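Local coordinates for protein alpha-amylase (Eisenia fetida, PDB 6M4K) that probably hydrolyses internal alpha-1,4-glucosidic linkages in starch and related polysaccharides, as a calcium-containing, cold-active amylase of glycoside hydrolase family 13, at residues E24-W27 with T28-E31; A183-A186 with N187-G191. One frame throughout, in Å; residues are numbered along the deposited sequence.

Both contacts are local pairings along single helices of the family 13 catalytic barrel, and neither touches the other: their nearest atoms are about 8 Å apart. Contact 1 spans the loop end and first turn of helix 27-39, after the first barrel strand; contact 2 lies in the second half of helix 176-192, which leads to strand 196-199. Contact 1 is partly buried, through Trp25, Trp27 and Ile30; contact 2 is mostly buried, through Phe185, Ala186 and Ile190, with Glu184 exposed. Their polar sides differ. Lys26 binds a sulfate ion, probably from the crystallisation liquor, that Thr28 also approaches, whereas within the continuous helix Glu184 and Arg188 pair directly.

Contact 1 of 2, residues E24-W27 with T28-E31. With SO4 (sulfate ion), chain G.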
loop_
_atom_site.group_PDB
_atom_site.type_symbol
_atom_site.label_atom_id
_atom_site.label_comp_id
_atom_site.label_asym_id
_atom_site.label_seq_id
_atom_site.Cartn_x
_atom_site.Cartn_y
_atom_site.Cartn_z
ATOM N N GLU A 24 -5.558 2.638 9.819
ATOM C CA GLU A 24 -6.188 3.042 11.075
ATOM C C GLU A 24 -7.101 1.980 11.677
ATOM O O GLU A 24 -7.827 2.273 12.643
ATOM C CB GLU A 24 -6.906 4.398 10.986
ATOM C CG GLU A 24 -5.978 5.598 10.868
ATOM C CD GLU A 24 -5.482 6.128 12.206
ATOM O OE1 GLU A 24 -5.664 5.464 13.252
ATOM O OE2 GLU A 24 -4.911 7.232 12.213
ATOM N N TRP A 25 -7.077 0.746 11.182
ATOM C CA TRP A 25 -7.822 -0.312 11.854
ATOM C C TRP A 25 -7.208 -0.620 13.219
ATOM O O TRP A 25 -5.972 -0.641 13.383
ATOM C CB TRP A 25 -7.836 -1.592 11.022
ATOM C CG TRP A 25 -8.723 -1.555 9.808
ATOM C CD1 TRP A 25 -8.897 -0.513 8.924
ATOM C CD2 TRP A 25 -9.550 -2.622 9.330
ATOM N NE1 TRP A 25 -9.778 -0.882 7.928
ATOM C CE2 TRP A 25 -10.204 -2.164 8.166
ATOM C CE3 TRP A 25 -9.808 -3.924 9.776
ATOM C CZ2 TRP A 25 -11.096 -2.963 7.449
ATOM C CZ3 TRP A 25 -10.699 -4.707 9.064
ATOM C CH2 TRP A 25 -11.322 -4.230 7.916
ATOM N N LYS A 26 -8.077 -0.898 14.192
ATOM C CA LYS A 26 -7.642 -1.362 15.504
ATOM C C LYS A 26 -7.121 -2.797 15.431
ATOM O O LYS A 26 -7.510 -3.587 14.565
ATOM C CB LYS A 26 -8.804 -1.327 16.503
ATOM C CG LYS A 26 -9.266 0.071 16.889
ATOM C CD LYS A 26 -10.335 0.029 17.986
ATOM C CE LYS A 26 -11.609 -0.638 17.497
ATOM N NZ LYS A 26 -12.715 -0.409 18.484
ATOM N N TRP A 27 -6.248 -3.134 16.386
ATOM C CA TRP A 27 -5.658 -4.470 16.401
ATOM C C TRP A 27 -6.718 -5.556 16.544
ATOM O O TRP A 27 -6.621 -6.617 15.913
ATOM C CB TRP A 27 -4.609 -4.596 17.500
ATOM C CG TRP A 27 -3.542 -3.541 17.514
ATOM C CD1 TRP A 27 -2.910 -3.065 18.614
ATOM C CD2 TRP A 27 -2.957 -2.845 16.391
ATOM N NE1 TRP A 27 -1.984 -2.117 18.271
ATOM C CE2 TRP A 27 -1.990 -1.960 16.911
ATOM C CE3 TRP A 27 -3.178 -2.857 15.008
ATOM C CZ2 TRP A 27 -1.235 -1.107 16.100
ATOM C CZ3 TRP A 27 -2.431 -2.012 14.206
ATOM C CH2 TRP A 27 -1.471 -1.150 14.756
ATOM N N THR A 28 -7.742 -5.317 17.370
ATOM C CA THR A 28 -8.772 -6.338 17.516
ATOM C C THR A 28 -9.512 -6.582 16.213
ATOM O O THR A 28 -9.903 -7.720 15.927
ATOM C CB THR A 28 -9.762 -5.951 18.609
ATOM O OG1 THR A 28 -10.265 -4.637 18.348
ATOM C CG2 THR A 28 -9.087 -5.998 19.979
ATOM N N ASP A 29 -9.694 -5.532 15.401
ATOM C CA ASP A 29 -10.353 -5.696 14.107
ATOM C C ASP A 29 -9.453 -6.393 13.096
ATOM O O ASP A 29 -9.921 -7.244 12.337
ATOM C CB ASP A 29 -10.860 -4.354 13.576
ATOM C CG ASP A 29 -12.148 -3.925 14.252
ATOM O OD1 ASP A 29 -12.955 -4.812 14.622
ATOM O OD2 ASP A 29 -12.348 -2.714 14.404
ATOM N N ILE A 30 -8.163 -6.047 13.066
ATOM C CA ILE A 30 -7.257 -6.746 12.159
ATOM C C ILE A 30 -7.178 -8.217 12.530
ATOM O O ILE A 30 -7.221 -9.093 11.662
ATOM C CB ILE A 30 -5.876 -6.070 12.129
ATOM C CG1 ILE A 30 -6.017 -4.632 11.619
ATOM C CG2 ILE A 30 -4.900 -6.878 11.270
ATOM C CD1 ILE A 30 -4.713 -3.881 11.495
ATOM N N GLU A 31 -7.120 -8.505 13.832
ATOM C CA GLU A 31 -7.069 -9.887 14.291
ATOM C C GLU A 31 -8.243 -10.697 13.751
ATOM O O GLU A 31 -8.062 -11.818 13.257
ATOM C CB GLU A 31 -7.031 -9.917 15.817
ATOM C CG GLU A 31 -6.904 -11.322 16.377
ATOM C CD GLU A 31 -6.773 -11.368 17.881
ATOM O OE1 GLU A 31 -6.852 -10.315 18.533
ATOM O OE2 GLU A 31 -6.581 -12.483 18.412
HETATM S S SO4 G . -10.904 -2.345 21.212
HETATM O O1 SO4 G . -9.596 -1.726 21.361
HETATM O O2 SO4 G . -10.879 -3.136 19.994
HETATM O O3 SO4 G . -11.918 -1.306 21.053
HETATM O O4 SO4 G . -11.187 -3.188 22.373
HETATM O O HOH W 1 -10.893 -0.464 13.910
#
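Lys26 and Thr28 reach towards the same sulfate ion, probably from the crystallisation liquor, through quite different torsions. The lysine chain is bent at chi3 (-65°), which carries NZ to 2.8 Å from sulfate O3 in a hydrogen bond. On Thr28, chi1 of 53° sets OG1 between the backbone N and the carbonyl carbon, where it points at sulfate O2, but so closely that the bond, or the placing of the ion, is doubtful. Lys26 NZ also forms a salt bridge with Asp374. Beneath the ion the helix begins, with Lys26 as N-cap residue: its carbonyl O receives Ile30 N at 3.0 Å, nearly straight (164°), and only a weak bond from Asp29 N. Asp29 turns OD2 to a water at 2.7 Å, and that water accepts from Lys26 N, so the side chain is tied back to the backbone ahead of the helix; OD1 is salt-bridged to Arg32.

On the apolar side, Ile30 CG1 packs against Trp25 CB at 3.6 Å, while its CD1 lies in the plane of the Trp27 ring at the edge, 4.0 Å from CE3. Asp29 CB approaches Trp25 CE3 obliquely, at 4.0 Å. Trp27 and Ile30 continue inward onto Val47 of strand 44-47 and Met87 of helix 81-93, seating the first turn of helix 27-39 between the second barrel strand and the next helix of the barrel.

Contact 2 of 2, residues A183-A186 with N187-G191; sequences AEFA and NRLIG
Arg188 and Glu184, one helical turn apart, join through a two-pronged salt bridge. The arginine CB lies 3.4 Å from the carbonyl O of Glu184, the atom that also accepts the backbone bond from Arg188 N. CG continues anti to the backbone N, and CD comes within 3.8 Å of Glu184 OE2. A bend at chi3, near 20°, then turns the guanidinium back towards the glutamate. NE donates to OE2 at 2.9 Å, CZ stands opposite the carboxylate, and NH2 donates to OE1, also at 2.9 Å and almost straight (171°). The two planes are only 10° apart, and both oxygens are met on their syn sides. NH2 also lies at the edge of the Phe185 ring, near its plane, while NH1 is hydrogen-bonded to the carbonyl O of Tyr72.

Round the helix from this pair, Leu189 CD2, in the conformer modelled here, one of two, packs against Phe185 CE1 at 3.9 Å, and the ring meets Tyr72 beyond. Ala186 and Ile190 face Phe197 of strand 196-199, and Ile190 N bonds to Ala186 O. Asn187 instead directs its amide outside the helix, to Asn218 N and Arg216 O.

Gripped side-on by two nitrogens, the carboxylate is held nearly coplanar with the guanidinium, edge to edge, and the rotation of both groups is restrained. The opposite charges probably favour the ionised form of each partner, and the third guanidinium nitrogen links the helix to the loop carrying Tyr72.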
loop_
_atom_site.group_PDB
_atom_site.type_symbol
_atom_site.label_atom_id
_atom_site.label_comp_id
_atom_site.label_asym_id
_atom_site.label_seq_id
_atom_site.Cartn_x
_atom_site.Cartn_y
_atom_site.Cartn_z
ATOM N N ALA A 183 16.943 0.080 15.863
ATOM C CA ALA A 183 17.026 -1.362 15.649
ATOM C C ALA A 183 16.436 -2.144 16.812
ATOM O O ALA A 183 15.849 -3.208 16.599
ATOM C CB ALA A 183 18.473 -1.780 15.403
ATOM N N GLU A 184 16.579 -1.650 18.047
ATOM C CA GLU A 184 15.969 -2.340 19.179
ATOM C C GLU A 184 14.458 -2.385 19.027
ATOM O O GLU A 184 13.829 -3.411 19.306
ATOM C CB GLU A 184 16.337 -1.649 20.496
ATOM C CG GLU A 184 15.840 -2.381 21.768
ATOM C CD GLU A 184 14.349 -2.198 22.063
ATOM O OE1 GLU A 184 13.801 -1.114 21.760
ATOM O OE2 GLU A 184 13.717 -3.138 22.603
ATOM N N PHE A 185 13.864 -1.264 18.611
ATOM C CA PHE A 185 12.428 -1.196 18.348
ATOM C C PHE A 185 12.021 -2.219 17.292
ATOM O O PHE A 185 11.137 -3.054 17.521
ATOM C CB PHE A 185 12.116 0.231 17.888
ATOM C CG PHE A 185 10.750 0.417 17.268
ATOM C CD1 PHE A 185 9.597 0.041 17.936
ATOM C CD2 PHE A 185 10.632 1.007 16.025
ATOM C CE1 PHE A 185 8.342 0.245 17.354
ATOM C CE2 PHE A 185 9.394 1.213 15.443
ATOM C CZ PHE A 185 8.250 0.833 16.109
ATOM N N ALA A 186 12.691 -2.194 16.141
ATOM C CA ALA A 186 12.357 -3.138 15.081
ATOM C C ALA A 186 12.565 -4.581 15.532
ATOM O O ALA A 186 11.733 -5.450 15.250
ATOM C CB ALA A 186 13.183 -2.831 13.837
ATOM N N ASN A 187 13.659 -4.853 16.255
ATOM C CA ASN A 187 13.934 -6.221 16.685
ATOM C C ASN A 187 12.927 -6.727 17.706
ATOM O O ASN A 187 12.630 -7.927 17.743
ATOM C CB ASN A 187 15.352 -6.325 17.249
ATOM C CG ASN A 187 16.383 -6.459 16.163
ATOM O OD1 ASN A 187 16.073 -6.968 15.088
ATOM N ND2 ASN A 187 17.614 -6.007 16.426
ATOM N N ARG A 188 12.427 -5.847 18.573
ATOM C CA ARG A 188 11.402 -6.260 19.519
ATOM C C ARG A 188 10.163 -6.729 18.774
ATOM O O ARG A 188 9.592 -7.781 19.085
ATOM C CB ARG A 188 11.088 -5.093 20.466
ATOM C CG ARG A 188 10.044 -5.380 21.538
ATOM C CD ARG A 188 10.112 -4.373 22.713
ATOM N NE ARG A 188 10.794 -3.138 22.349
ATOM C CZ ARG A 188 10.177 -1.979 22.135
ATOM N NH1 ARG A 188 8.860 -1.894 22.275
ATOM N NH2 ARG A 188 10.875 -0.908 21.780
ATOM N N LEU A 189 9.785 -5.990 17.729
ATOM C CA LEU A 189 8.604 -6.360 16.960
ATOM C C LEU A 189 8.843 -7.633 16.156
ATOM O O LEU A 189 7.963 -8.506 16.103
ATOM C CB LEU A 189 8.162 -5.192 16.082
ATOM C CG LEU A 189 7.256 -4.155 16.767
ATOM C CD1 LEU A 189 7.822 -3.621 18.087
ATOM C CD2 LEU A 189 6.971 -3.014 15.813
ATOM N N ILE A 190 10.027 -7.774 15.549
ATOM C CA ILE A 190 10.363 -9.017 14.861
ATOM C C ILE A 190 10.274 -10.190 15.829
ATOM O O ILE A 190 9.720 -11.245 15.497
ATOM C CB ILE A 190 11.757 -8.907 14.218
ATOM C CG1 ILE A 190 11.726 -7.940 13.038
ATOM C CG2 ILE A 190 12.240 -10.277 13.745
ATOM C CD1 ILE A 190 13.111 -7.548 12.551
ATOM N N GLY A 191 10.751 -9.999 17.063
ATOM C CA GLY A 191 10.707 -11.085 18.026
ATOM C C GLY A 191 9.300 -11.530 18.365
ATOM O O GLY A 191 9.064 -12.706 18.643
#